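Local coordinates for protein metallophosphoesterase (Clostridium thermocellum, PDB 4J6O) that acts as the manganese-binding 2',3'-phosphatase component of the bacterial Pnkp-Hen1 RNA repair system, at residues M29-E32 and L37-E40; R102-R107 and E128-V133; V141-L146 and G168-F173; A212-V217 and I221-G226. All blocks are in the same frame, centred on the assembly; numbering follows the deposited sequence.

In the fold
From the N terminus the four contacts follow in series, and none nests in or crosses another. Interaction 1 closes the short turn between helix 24-33 and strand 37-40. Interaction 2 closes a longer loop that contains helix 115-122 and joins the end of helix 95-104 to helix 127-138. That helix leads into strand 143-146, where interaction 3 begins; it sets the start of the strand against helix 168-176. Interactions 2 and 3 meet at R102 and R171, whose like-charged ends lie close together. Interaction 4 is a hairpin at the far edge of the six-stranded sheet that also holds strand 143-146. Its centre lies about 20 Å from that of interaction 3.

Interaction 1: residues M29-E32 and L37-E40; sequences MLLE and LIEE
The apolar part of this contact is carried by I38, whose CD1 methyl touches the helix. CD1 lies 4.2 Å from CB of L31. It is also 4.2 Å from CG of E32, so one methyl rests on the root of a leucine and on the aliphatic shaft of a glutamate. The outer chain of I38 is extended (chi2 164°), which carries CD1 across to the helix. L31 is buried and also packs on Y36 in the connecting turn.

The polar part runs through a water. E32 OE2 accepts a hydrogen bond from it at 2.8 Å. The same water accepts from the backbone N of I38 at 3.0 Å. The water thus links the carboxylate to a strand N-H, with no direct hydrogen bond between the segments. E32 OE2 also forms a salt bridge with K28, one turn earlier on the helix, which helps to hold the carboxylate in place.

Strand 37-40 pairs with strand 50-53 through L37 with T53 and E39 with R51. The arrangement is a helix followed by a tight turn and a two-stranded antiparallel hairpin. The hairpin stands beside helix 24-33 of the calcineurin-like domain.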
loop_
_atom_site.group_PDB
_atom_site.type_symbol
_atom_site.label_atom_id
_atom_site.label_comp_id
_atom_site.label_asym_id
_atom_site.label_seq_id
_atom_site.Cartn_x
_atom_site.Cartn_y
_atom_site.Cartn_z
ATOM N N MET A 29 2.339 -5.485 15.142
ATOM C CA MET A 29 1.164 -5.862 15.935
ATOM C C MET A 29 0.066 -6.486 15.070
ATOM O O MET A 29 -0.508 -7.526 15.436
ATOM C CB MET A 29 0.618 -4.644 16.727
ATOM C CG MET A 29 1.491 -4.202 17.866
ATOM S SD MET A 29 0.966 -2.561 18.459
ATOM C CE MET A 29 -0.463 -3.055 19.450
ATOM N N LEU A 30 -0.190 -5.873 13.897
ATOM C CA LEU A 30 -1.280 -6.331 13.066
ATOM C C LEU A 30 -0.952 -7.715 12.481
ATOM O O LEU A 30 -1.789 -8.621 12.431
ATOM C CB LEU A 30 -1.559 -5.295 11.943
ATOM C CG LEU A 30 -2.632 -5.711 10.961
ATOM C CD1 LEU A 30 -3.981 -5.971 11.639
ATOM C CD2 LEU A 30 -2.763 -4.508 9.994
ATOM N N LEU A 31 0.261 -7.870 11.977
ATOM C CA LEU A 31 0.664 -9.186 11.443
ATOM C C LEU A 31 0.558 -10.261 12.524
ATOM O O LEU A 31 0.051 -11.370 12.272
ATOM C CB LEU A 31 2.077 -9.097 10.871
ATOM C CG LEU A 31 2.270 -8.316 9.538
ATOM C CD1 LEU A 31 3.728 -8.062 9.206
ATOM C CD2 LEU A 31 1.555 -9.003 8.377
ATOM N N GLU A 32 1.013 -9.937 13.728
ATOM C CA GLU A 32 0.982 -10.951 14.800
ATOM C C GLU A 32 -0.451 -11.294 15.146
ATOM O O GLU A 32 -0.800 -12.465 15.374
ATOM C CB GLU A 32 1.801 -10.488 16.002
ATOM C CG GLU A 32 3.277 -10.497 15.659
ATOM C CD GLU A 32 4.196 -9.931 16.711
ATOM O OE1 GLU A 32 3.787 -9.068 17.506
ATOM O OE2 GLU A 32 5.352 -10.350 16.718
ATOM N N LEU A 37 4.059 -15.012 12.106
ATOM C CA LEU A 37 5.148 -15.184 13.038
ATOM C C LEU A 37 6.319 -14.436 12.447
ATOM O O LEU A 37 6.718 -14.694 11.306
ATOM C CB LEU A 37 5.494 -16.667 13.085
ATOM C CG LEU A 37 4.261 -17.481 13.455
ATOM C CD1 LEU A 37 4.498 -18.927 13.114
ATOM C CD2 LEU A 37 3.982 -17.292 14.944
ATOM N N ILE A 38 6.852 -13.486 13.208
ATOM C CA ILE A 38 7.946 -12.665 12.715
ATOM C C ILE A 38 9.195 -12.994 13.488
ATOM O O ILE A 38 9.246 -12.907 14.720
ATOM C CB ILE A 38 7.639 -11.158 12.867
ATOM C CG1 ILE A 38 6.397 -10.779 12.101
ATOM C CG2 ILE A 38 8.839 -10.312 12.412
ATOM C CD1 ILE A 38 5.917 -9.472 12.545
ATOM N N GLU A 39 10.200 -13.425 12.752
ATOM C CA GLU A 39 11.460 -13.797 13.339
ATOM C C GLU A 39 12.417 -12.682 13.026
ATOM O O GLU A 39 12.524 -12.236 11.879
ATOM C CB GLU A 39 11.954 -15.111 12.737
ATOM C CG GLU A 39 13.340 -15.525 13.220
ATOM C CD GLU A 39 13.918 -16.757 12.480
ATOM O OE1 GLU A 39 13.401 -17.128 11.389
ATOM O OE2 GLU A 39 14.901 -17.337 12.992
ATOM N N GLU A 40 13.057 -12.170 14.068
ATOM C CA GLU A 40 14.188 -11.292 13.868
ATOM C C GLU A 40 15.344 -12.252 13.648
ATOM O O GLU A 40 15.734 -12.982 14.553
ATOM C CB GLU A 40 14.442 -10.387 15.085
ATOM C CG GLU A 40 13.908 -8.969 14.962
ATOM C CD GLU A 40 14.428 -8.074 16.081
ATOM O OE1 GLU A 40 15.136 -7.083 15.776
ATOM O OE2 GLU A 40 14.140 -8.378 17.266
HETATM O O HOH W 1 5.784 -13.067 15.992
#

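Interaction 2: residues R102-R107 and E128-V133; sequences RKLNGR and EFIEEV
The backbones of L104 and I130 come nearest at 8.3 Å between CA atoms, with no hydrogen bond between the segments. The side chain of L104 bridges this separation with both of its methyl branches. CD2 meets CG2 of I130 at 4.3 Å. CD1 meets CG1 of V133, also at 4.3 Å. I130 and V133 sit about one turn apart on helix 127-138, so the leucine fork spans two side chains on the same face of that helix. With chi1 at 166°, V133 has CG1 anti to its backbone N. Its other methyl, CG2, lies 3.6 Å above the ring plane of F129, offset toward the rim.

G106, with a positive phi of 114°, is the first residue to leave helical backbone angles, in a Schellman motif. R107 N bonds to R102 O at 2.9 Å, and G106 N bonds to K103 O at 3.0 Å.

Helix 115-122 adds L122, which touches both L104 and F129. From helix 73-86, M81 packs on F129 and V133, and K78 makes a cation-pi contact with F129. L104 therefore plugs the end of helix 95-104 into a cluster shared by four helices.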
loop_
_atom_site.group_PDB
_atom_site.type_symbol
_atom_site.label_atom_id
_atom_site.label_comp_id
_atom_site.label_asym_id
_atom_site.label_seq_id
_atom_site.Cartn_x
_atom_site.Cartn_y
_atom_site.Cartn_z
ATOM N N ARG A 102 11.534 8.050 -7.664
ATOM C CA ARG A 102 11.986 9.128 -8.567
ATOM C C ARG A 102 13.046 9.977 -7.884
ATOM O O ARG A 102 14.004 10.378 -8.519
ATOM C CB ARG A 102 10.807 9.996 -8.982
ATOM C CG ARG A 102 9.917 9.252 -9.928
ATOM C CD ARG A 102 8.608 9.943 -10.202
ATOM N NE ARG A 102 7.811 9.086 -11.072
ATOM C CZ ARG A 102 6.490 9.121 -11.158
ATOM N NH1 ARG A 102 5.804 9.983 -10.413
ATOM N NH2 ARG A 102 5.862 8.291 -11.986
ATOM N N LYS A 103 12.893 10.230 -6.585
ATOM C CA LYS A 103 13.857 11.059 -5.863
ATOM C C LYS A 103 15.194 10.306 -5.733
ATOM O O LYS A 103 16.260 10.846 -6.018
ATOM C CB LYS A 103 13.283 11.458 -4.490
ATOM C CG LYS A 103 14.260 12.143 -3.537
ATOM C CD LYS A 103 14.748 13.498 -4.084
ATOM C CE LYS A 103 15.730 14.130 -3.123
ATOM N NZ LYS A 103 16.201 15.450 -3.627
ATOM N N LEU A 104 15.142 9.031 -5.344
ATOM C CA LEU A 104 16.378 8.263 -5.256
ATOM C C LEU A 104 17.050 8.114 -6.634
ATOM O O LEU A 104 18.256 7.946 -6.703
ATOM C CB LEU A 104 16.141 6.874 -4.630
ATOM C CG LEU A 104 15.562 6.910 -3.207
ATOM C CD1 LEU A 104 15.132 5.510 -2.763
ATOM C CD2 LEU A 104 16.553 7.505 -2.218
ATOM N N ASN A 105 16.265 8.118 -7.715
ATOM C CA ASN A 105 16.808 8.030 -9.084
ATOM C C ASN A 105 17.436 9.327 -9.556
ATOM O O ASN A 105 18.056 9.353 -10.616
ATOM C CB ASN A 105 15.732 7.647 -10.091
ATOM C CG ASN A 105 15.460 6.146 -10.119
ATOM O OD1 ASN A 105 16.228 5.357 -9.571
ATOM N ND2 ASN A 105 14.396 5.751 -10.809
ATOM N N GLY A 106 17.254 10.400 -8.789
ATOM C CA GLY A 106 17.887 11.683 -9.116
ATOM C C GLY A 106 16.942 12.805 -9.504
ATOM O O GLY A 106 17.372 13.876 -9.913
ATOM N N ARG A 107 15.638 12.599 -9.378
ATOM C CA ARG A 107 14.741 13.703 -9.714
ATOM C C ARG A 107 14.584 14.674 -8.543
ATOM O O ARG A 107 14.460 14.257 -7.366
ATOM C CB ARG A 107 13.384 13.206 -10.191
ATOM C CG ARG A 107 12.467 14.325 -10.585
ATOM C CD ARG A 107 11.203 13.760 -11.156
ATOM N NE ARG A 107 11.490 12.894 -12.294
ATOM C CZ ARG A 107 10.563 12.191 -12.941
ATOM N NH1 ARG A 107 9.296 12.257 -12.546
ATOM N NH2 ARG A 107 10.901 11.427 -13.980
ATOM N N GLU A 128 24.051 -0.187 -0.333
ATOM C CA GLU A 128 23.510 -1.401 -0.932
ATOM C C GLU A 128 22.030 -1.596 -0.549
ATOM O O GLU A 128 21.255 -2.107 -1.346
ATOM C CB GLU A 128 24.344 -2.644 -0.585
ATOM C CG GLU A 128 24.390 -3.008 0.898
ATOM C CD GLU A 128 25.606 -2.424 1.629
ATOM O OE1 GLU A 128 25.978 -2.974 2.692
ATOM O OE2 GLU A 128 26.184 -1.421 1.150
ATOM N N PHE A 129 21.644 -1.183 0.656
ATOM C CA PHE A 129 20.233 -1.227 1.031
ATOM C C PHE A 129 19.427 -0.206 0.252
ATOM O O PHE A 129 18.293 -0.458 -0.137
ATOM C CB PHE A 129 20.015 -0.982 2.519
ATOM C CG PHE A 129 18.563 -0.992 2.922
ATOM C CD1 PHE A 129 17.833 -2.163 2.879
ATOM C CD2 PHE A 129 17.933 0.178 3.357
ATOM C CE1 PHE A 129 16.479 -2.179 3.258
ATOM C CE2 PHE A 129 16.578 0.170 3.737
ATOM C CZ PHE A 129 15.857 -1.003 3.683
ATOM N N ILE A 130 20.001 0.962 0.033
ATOM C CA ILE A 130 19.311 1.968 -0.742
ATOM C C ILE A 130 19.071 1.477 -2.170
ATOM O O ILE A 130 18.011 1.688 -2.743
ATOM C CB ILE A 130 20.064 3.300 -0.682
ATOM C CG1 ILE A 130 20.079 3.773 0.775
ATOM C CG2 ILE A 130 19.416 4.323 -1.577
ATOM C CD1 ILE A 130 20.010 5.265 0.952
ATOM N N GLU A 131 20.033 0.766 -2.729
ATOM C CA GLU A 131 19.843 0.214 -4.066
ATOM C C GLU A 131 18.806 -0.915 -4.068
ATOM O O GLU A 131 18.062 -1.099 -5.035
ATOM C CB GLU A 131 21.181 -0.269 -4.655
ATOM N N GLU A 132 18.771 -1.693 -2.998
ATOM C CA GLU A 132 17.752 -2.729 -2.858
ATOM C C GLU A 132 16.336 -2.129 -2.856
ATOM O O GLU A 132 15.392 -2.722 -3.394
ATOM C CB GLU A 132 18.002 -3.534 -1.589
ATOM C CG GLU A 132 17.726 -4.992 -1.756
ATOM C CD GLU A 132 17.622 -5.712 -0.441
ATOM O OE1 GLU A 132 18.055 -5.136 0.587
ATOM O OE2 GLU A 132 17.093 -6.846 -0.439
ATOM N N VAL A 133 16.200 -0.950 -2.253
ATOM C CA VAL A 133 14.891 -0.286 -2.129
ATOM C C VAL A 133 14.452 0.184 -3.521
ATOM O O VAL A 133 13.314 0.022 -3.916
ATOM C CB VAL A 133 14.956 0.894 -1.118
ATOM C CG1 VAL A 133 13.734 1.796 -1.235
ATOM C CG2 VAL A 133 15.120 0.366 0.336
#

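Interaction 3: residues V141-L146 and G168-F173; sequences VSHYVL and GKVREF
H143 overlaps V170 obliquely, with its ring carbon CE1 lying 3.6 Å from CG1 of the valine. The neighbouring ring atom ND1 is 4.1 Å from the same methyl. A chi1 of 179° turns CG1 of V170 away from its own backbone N, and this branch meets the ring.

S142 makes the second touch, against the helix backbone. Its CB is 3.7 Å from CA of R171 and 3.8 Å from CB of R171. The serine thus sits close to the helix surface at the root of the arginine. From there the R171 chain runs extended from CG to NE, and R171 touches V98 and R102 of helix 95-104.

The polar bonds of S142 and H143 lie beside these packing contacts. S142 OG and H143 ND1 share a hydrogen bond of 2.9 Å, and either could be the donor. OG approaches ND1 in the plane of the ring, at its edge. The other ring nitrogen, NE2, is hydrogen-bonded to the backbone N of G164. The two bonds together limit rotation of the imidazole, which is buried.

M158 packs on both H143 and V170, and A154 of strand 151-154 also touches H143. The arrangement is a strand-to-helix junction of the calcineurin-like alpha/beta fold. Helix 168-176 packs by its first turn on H143 and on S142 just before strand 143-146, in the sheet that also contains strand 151-154.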
loop_
_atom_site.group_PDB
_atom_site.type_symbol
_atom_site.label_atom_id
_atom_site.label_comp_id
_atom_site.label_asym_id
_atom_site.label_seq_id
_atom_site.Cartn_x
_atom_site.Cartn_y
_atom_site.Cartn_z
ATOM N N VAL A 141 4.270 -3.881 -9.527
ATOM C CA VAL A 141 3.212 -3.944 -10.528
ATOM C C VAL A 141 2.044 -3.025 -10.098
ATOM O O VAL A 141 1.750 -2.978 -8.901
ATOM C CB VAL A 141 2.724 -5.414 -10.601
ATOM C CG1 VAL A 141 1.582 -5.573 -11.565
ATOM C CG2 VAL A 141 3.879 -6.371 -10.986
ATOM N N SER A 142 1.417 -2.300 -11.043
ATOM C CA SER A 142 0.364 -1.314 -10.706
ATOM C C SER A 142 -0.809 -1.871 -9.886
ATOM O O SER A 142 -1.280 -1.233 -8.936
ATOM C CB SER A 142 -0.146 -0.645 -11.992
ATOM O OG SER A 142 -0.931 -1.548 -12.749
ATOM N N HIS A 143 -1.244 -3.071 -10.238
ATOM C CA HIS A 143 -2.334 -3.719 -9.497
ATOM C C HIS A 143 -2.272 -5.186 -9.812
ATOM O O HIS A 143 -1.560 -5.607 -10.696
ATOM C CB HIS A 143 -3.695 -3.164 -9.916
ATOM C CG HIS A 143 -4.077 -3.464 -11.351
ATOM N ND1 HIS A 143 -3.443 -2.882 -12.443
ATOM C CD2 HIS A 143 -5.051 -4.263 -11.858
ATOM C CE1 HIS A 143 -4.042 -3.291 -13.553
ATOM N NE2 HIS A 143 -4.999 -4.145 -13.237
ATOM N N TYR A 144 -3.014 -5.977 -9.043
ATOM C CA TYR A 144 -3.077 -7.396 -9.345
ATOM C C TYR A 144 -4.523 -7.806 -9.466
ATOM O O TYR A 144 -5.368 -7.329 -8.722
ATOM C CB TYR A 144 -2.433 -8.230 -8.251
ATOM C CG TYR A 144 -0.942 -8.167 -8.199
ATOM C CD1 TYR A 144 -0.176 -8.728 -9.209
ATOM C CD2 TYR A 144 -0.288 -7.570 -7.144
ATOM C CE1 TYR A 144 1.204 -8.709 -9.155
ATOM C CE2 TYR A 144 1.095 -7.548 -7.068
ATOM C CZ TYR A 144 1.845 -8.145 -8.087
ATOM O OH TYR A 144 3.229 -8.130 -8.077
ATOM N N VAL A 145 -4.809 -8.622 -10.477
ATOM C CA VAL A 145 -6.092 -9.326 -10.555
ATOM C C VAL A 145 -5.834 -10.732 -10.047
ATOM O O VAL A 145 -5.041 -11.497 -10.635
ATOM C CB VAL A 145 -6.637 -9.348 -12.019
ATOM C CG1 VAL A 145 -8.023 -9.945 -12.055
ATOM C CG2 VAL A 145 -6.662 -7.887 -12.597
ATOM N N LEU A 146 -6.538 -11.107 -8.984
ATOM C CA LEU A 146 -6.249 -12.362 -8.314
ATOM C C LEU A 146 -7.476 -13.272 -8.282
ATOM O O LEU A 146 -8.595 -12.828 -8.576
ATOM C CB LEU A 146 -5.878 -12.051 -6.865
ATOM C CG LEU A 146 -4.647 -11.173 -6.728
ATOM C CD1 LEU A 146 -4.940 -10.018 -5.762
ATOM C CD2 LEU A 146 -3.606 -11.998 -6.060
ATOM N N GLY A 168 0.085 2.652 -19.534
ATOM C CA GLY A 168 0.599 3.686 -18.620
ATOM C C GLY A 168 -0.502 4.422 -17.847
ATOM O O GLY A 168 -0.376 4.734 -16.650
ATOM N N LYS A 169 -1.596 4.685 -18.550
ATOM C CA LYS A 169 -2.795 5.282 -17.962
ATOM C C LYS A 169 -3.374 4.440 -16.854
ATOM O O LYS A 169 -3.853 4.990 -15.873
ATOM C CB LYS A 169 -3.851 5.487 -19.050
ATOM C CG LYS A 169 -5.036 6.345 -18.609
ATOM C CD LYS A 169 -5.883 6.744 -19.836
ATOM C CE LYS A 169 -6.838 7.934 -19.575
ATOM N NZ LYS A 169 -7.458 8.401 -20.861
ATOM N N VAL A 170 -3.318 3.112 -16.964
ATOM C CA VAL A 170 -3.809 2.262 -15.879
ATOM C C VAL A 170 -2.893 2.327 -14.670
ATOM O O VAL A 170 -3.379 2.339 -13.510
ATOM C CB VAL A 170 -3.987 0.805 -16.357
ATOM C CG1 VAL A 170 -4.483 -0.079 -15.201
ATOM C CG2 VAL A 170 -4.977 0.765 -17.506
ATOM N N ARG A 171 -1.587 2.435 -14.894
ATOM C CA ARG A 171 -0.691 2.548 -13.767
ATOM C C ARG A 171 -0.897 3.908 -13.062
ATOM O O ARG A 171 -0.933 3.986 -11.827
ATOM C CB ARG A 171 0.759 2.345 -14.191
ATOM C CG ARG A 171 1.704 2.657 -13.080
ATOM C CD ARG A 171 3.157 2.608 -13.516
ATOM N NE ARG A 171 4.021 2.257 -12.381
ATOM C CZ ARG A 171 4.893 3.073 -11.796
ATOM N NH1 ARG A 171 5.070 4.338 -12.228
ATOM N NH2 ARG A 171 5.604 2.602 -10.774
ATOM N N GLU A 172 -1.134 4.965 -13.835
ATOM C CA GLU A 172 -1.404 6.238 -13.178
ATOM C C GLU A 172 -2.675 6.191 -12.323
ATOM O O GLU A 172 -2.745 6.796 -11.222
ATOM C CB GLU A 172 -1.520 7.363 -14.239
ATOM C CG GLU A 172 -0.285 7.508 -15.045
ATOM C CD GLU A 172 -0.424 8.609 -16.122
ATOM O OE1 GLU A 172 -1.398 9.402 -16.057
ATOM O OE2 GLU A 172 0.436 8.666 -17.029
ATOM N N PHE A 173 -3.694 5.483 -12.823
ATOM C CA PHE A 173 -4.927 5.311 -12.040
ATOM C C PHE A 173 -4.635 4.602 -10.703
ATOM O O PHE A 173 -5.076 5.061 -9.654
ATOM C CB PHE A 173 -5.989 4.541 -12.832
ATOM C CG PHE A 173 -7.358 4.608 -12.209
ATOM C CD1 PHE A 173 -7.690 3.795 -11.123
ATOM C CD2 PHE A 173 -8.300 5.519 -12.643
ATOM C CE1 PHE A 173 -8.924 3.891 -10.526
ATOM C CE2 PHE A 173 -9.538 5.630 -12.025
ATOM C CZ PHE A 173 -9.870 4.794 -10.977
#

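Interaction 4: residues A212-V217 and I221-G226; sequences AEVLKV and INIDTG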
loop_
_atom_site.group_PDB
_atom_site.type_symbol
_atom_site.label_atom_id
_atom_site.label_comp_id
_atom_site.label_asym_id
_atom_site.label_seq_id
_atom_site.Cartn_x
_atom_site.Cartn_y
_atom_site.Cartn_z
ATOM N N ALA A 212 -11.761 7.428 8.474
ATOM C CA ALA A 212 -11.798 6.976 9.857
ATOM C C ALA A 212 -12.151 5.508 10.005
ATOM O O ALA A 212 -11.645 4.834 10.897
ATOM C CB ALA A 212 -12.753 7.883 10.710
ATOM N N GLU A 213 -13.007 5.000 9.135
ATOM C CA GLU A 213 -13.361 3.588 9.176
ATOM C C GLU A 213 -13.357 3.116 7.734
ATOM O O GLU A 213 -13.404 3.942 6.800
ATOM C CB GLU A 213 -14.756 3.374 9.765
ATOM C CG GLU A 213 -14.893 3.842 11.204
ATOM C CD GLU A 213 -14.136 2.964 12.184
ATOM O OE1 GLU A 213 -13.847 1.776 11.857
ATOM O OE2 GLU A 213 -13.847 3.447 13.302
ATOM N N VAL A 214 -13.334 1.805 7.557
ATOM C CA VAL A 214 -13.303 1.265 6.204
ATOM C C VAL A 214 -14.538 1.778 5.419
ATOM O O VAL A 214 -15.625 1.978 5.998
ATOM C CB VAL A 214 -13.137 -0.291 6.137
ATOM C CG1 VAL A 214 -11.870 -0.749 6.805
ATOM C CG2 VAL A 214 -14.336 -1.001 6.708
ATOM N N LEU A 215 -14.335 2.088 4.147
ATOM C CA LEU A 215 -15.407 2.615 3.298
ATOM C C LEU A 215 -15.785 1.623 2.195
ATOM O O LEU A 215 -15.063 1.487 1.174
ATOM C CB LEU A 215 -14.986 3.954 2.684
ATOM C CG LEU A 215 -15.970 4.594 1.720
ATOM C CD1 LEU A 215 -17.293 4.775 2.463
ATOM C CD2 LEU A 215 -15.413 5.932 1.287
ATOM N N LYS A 216 -16.929 0.956 2.405
ATOM C CA LYS A 216 -17.425 -0.076 1.498
ATOM C C LYS A 216 -18.454 0.557 0.580
ATOM O O LYS A 216 -19.426 1.111 1.040
ATOM C CB LYS A 216 -18.102 -1.217 2.258
ATOM C CG LYS A 216 -17.336 -1.751 3.442
ATOM C CD LYS A 216 -17.976 -3.047 4.003
ATOM C CE LYS A 216 -17.771 -3.172 5.497
ATOM N NZ LYS A 216 -16.872 -4.290 5.895
ATOM N N VAL A 217 -18.234 0.475 -0.719
ATOM C CA VAL A 217 -19.121 1.091 -1.709
ATOM C C VAL A 217 -19.186 0.157 -2.921
ATOM O O VAL A 217 -18.174 -0.026 -3.592
ATOM C CB VAL A 217 -18.555 2.458 -2.192
ATOM C CG1 VAL A 217 -19.382 3.037 -3.316
ATOM C CG2 VAL A 217 -18.435 3.456 -1.037
ATOM N N ILE A 221 -13.820 -1.599 -1.392
ATOM C CA ILE A 221 -13.639 -1.153 0.004
ATOM C C ILE A 221 -12.296 -0.466 0.166
ATOM O O ILE A 221 -11.256 -1.005 -0.233
ATOM C CB ILE A 221 -13.760 -2.337 0.997
ATOM C CG1 ILE A 221 -13.589 -1.841 2.459
ATOM C CG2 ILE A 221 -12.818 -3.502 0.686
ATOM C CD1 ILE A 221 -13.975 -2.892 3.489
ATOM N N ASN A 222 -12.322 0.711 0.750
ATOM C CA ASN A 222 -11.102 1.461 0.982
ATOM C C ASN A 222 -10.706 1.155 2.425
ATOM O O ASN A 222 -11.478 1.429 3.365
ATOM C CB ASN A 222 -11.420 2.950 0.831
ATOM C CG ASN A 222 -10.214 3.859 1.126
ATOM O OD1 ASN A 222 -9.212 3.420 1.670
ATOM N ND2 ASN A 222 -10.340 5.154 0.785
ATOM N N ILE A 223 -9.539 0.567 2.592
ATOM C CA ILE A 223 -9.104 0.186 3.946
ATOM C C ILE A 223 -7.956 1.046 4.520
ATOM O O ILE A 223 -7.290 0.659 5.486
ATOM C CB ILE A 223 -8.691 -1.311 4.000
ATOM C CG1 ILE A 223 -7.484 -1.598 3.118
ATOM C CG2 ILE A 223 -9.890 -2.220 3.643
ATOM C CD1 ILE A 223 -6.899 -3.037 3.396
ATOM N N ASP A 224 -7.726 2.226 3.930
ATOM C CA ASP A 224 -6.776 3.152 4.563
ATOM C C ASP A 224 -7.434 3.924 5.692
ATOM O O ASP A 224 -8.088 4.940 5.428
ATOM C CB ASP A 224 -6.231 4.142 3.520
ATOM C CG ASP A 224 -5.210 5.105 4.110
ATOM O OD1 ASP A 224 -4.897 4.941 5.296
ATOM O OD2 ASP A 224 -4.700 6.001 3.367
ATOM N N THR A 225 -7.238 3.440 6.921
ATOM C CA THR A 225 -7.861 4.020 8.110
ATOM C C THR A 225 -6.879 4.927 8.818
ATOM O O THR A 225 -7.035 5.202 10.003
ATOM C CB THR A 225 -8.394 2.897 9.004
ATOM O OG1 THR A 225 -7.441 1.818 9.074
ATOM C CG2 THR A 225 -9.683 2.376 8.361
ATOM N N GLY A 226 -5.893 5.432 8.072
ATOM C CA GLY A 226 -5.028 6.512 8.523
ATOM C C GLY A 226 -4.211 6.235 9.769
ATOM O O GLY A 226 -4.102 7.066 10.675
HETATM O O HOH W 2 -9.124 5.431 11.833
#
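L215 and N222 face each other as an antiparallel hydrogen-bonded pair. L215 N donates to N222 O at 3.0 Å. N222 N returns a bond to L215 O at 2.9 Å. A CA-H...O contact joins I221 CA to L215 O at 3.2 Å. K216 and I221 form the adjacent non-hydrogen-bonded pair, their side chains side by side, with K216 CG 3.5 Å from I221 CD1.

Apolar side chains pack beside the paired residues. V214 sends one methyl to each of two isoleucines: CG2 lies 3.8 Å from CD1 of I221, and CG1 lies 4.0 Å from CG2 of I223. Its chi1 of -59° splits the branches in this way, CG1 beside the backbone N and CG2 between N and the carbonyl carbon. T225 CG2 lies against the backbone of E213 and V214. Farther along, a water donates to both A212 O and T225 O.

Two successive Asx turns shape the chain from N222 onward. N222 OD1 accepts from D224 N at 3.0 Å. D224 OD1 then accepts from G226 N at 3.0 Å, met from above the carboxylate plane. T209 O holds N222 ND2, so both ends of that amide are engaged. The hydroxyl of T225 is bound by K232 O and T234 OG1, and E213 forms a salt bridge with K232.

The backbone bonds align the hairpin, while the polar side chains fix the turns that follow it. D224 OD2 lies close to OD1 of the manganese ligand D19; two carboxylates so near each other imply a locally negative surrounding that the metal's positive charge probably offsets.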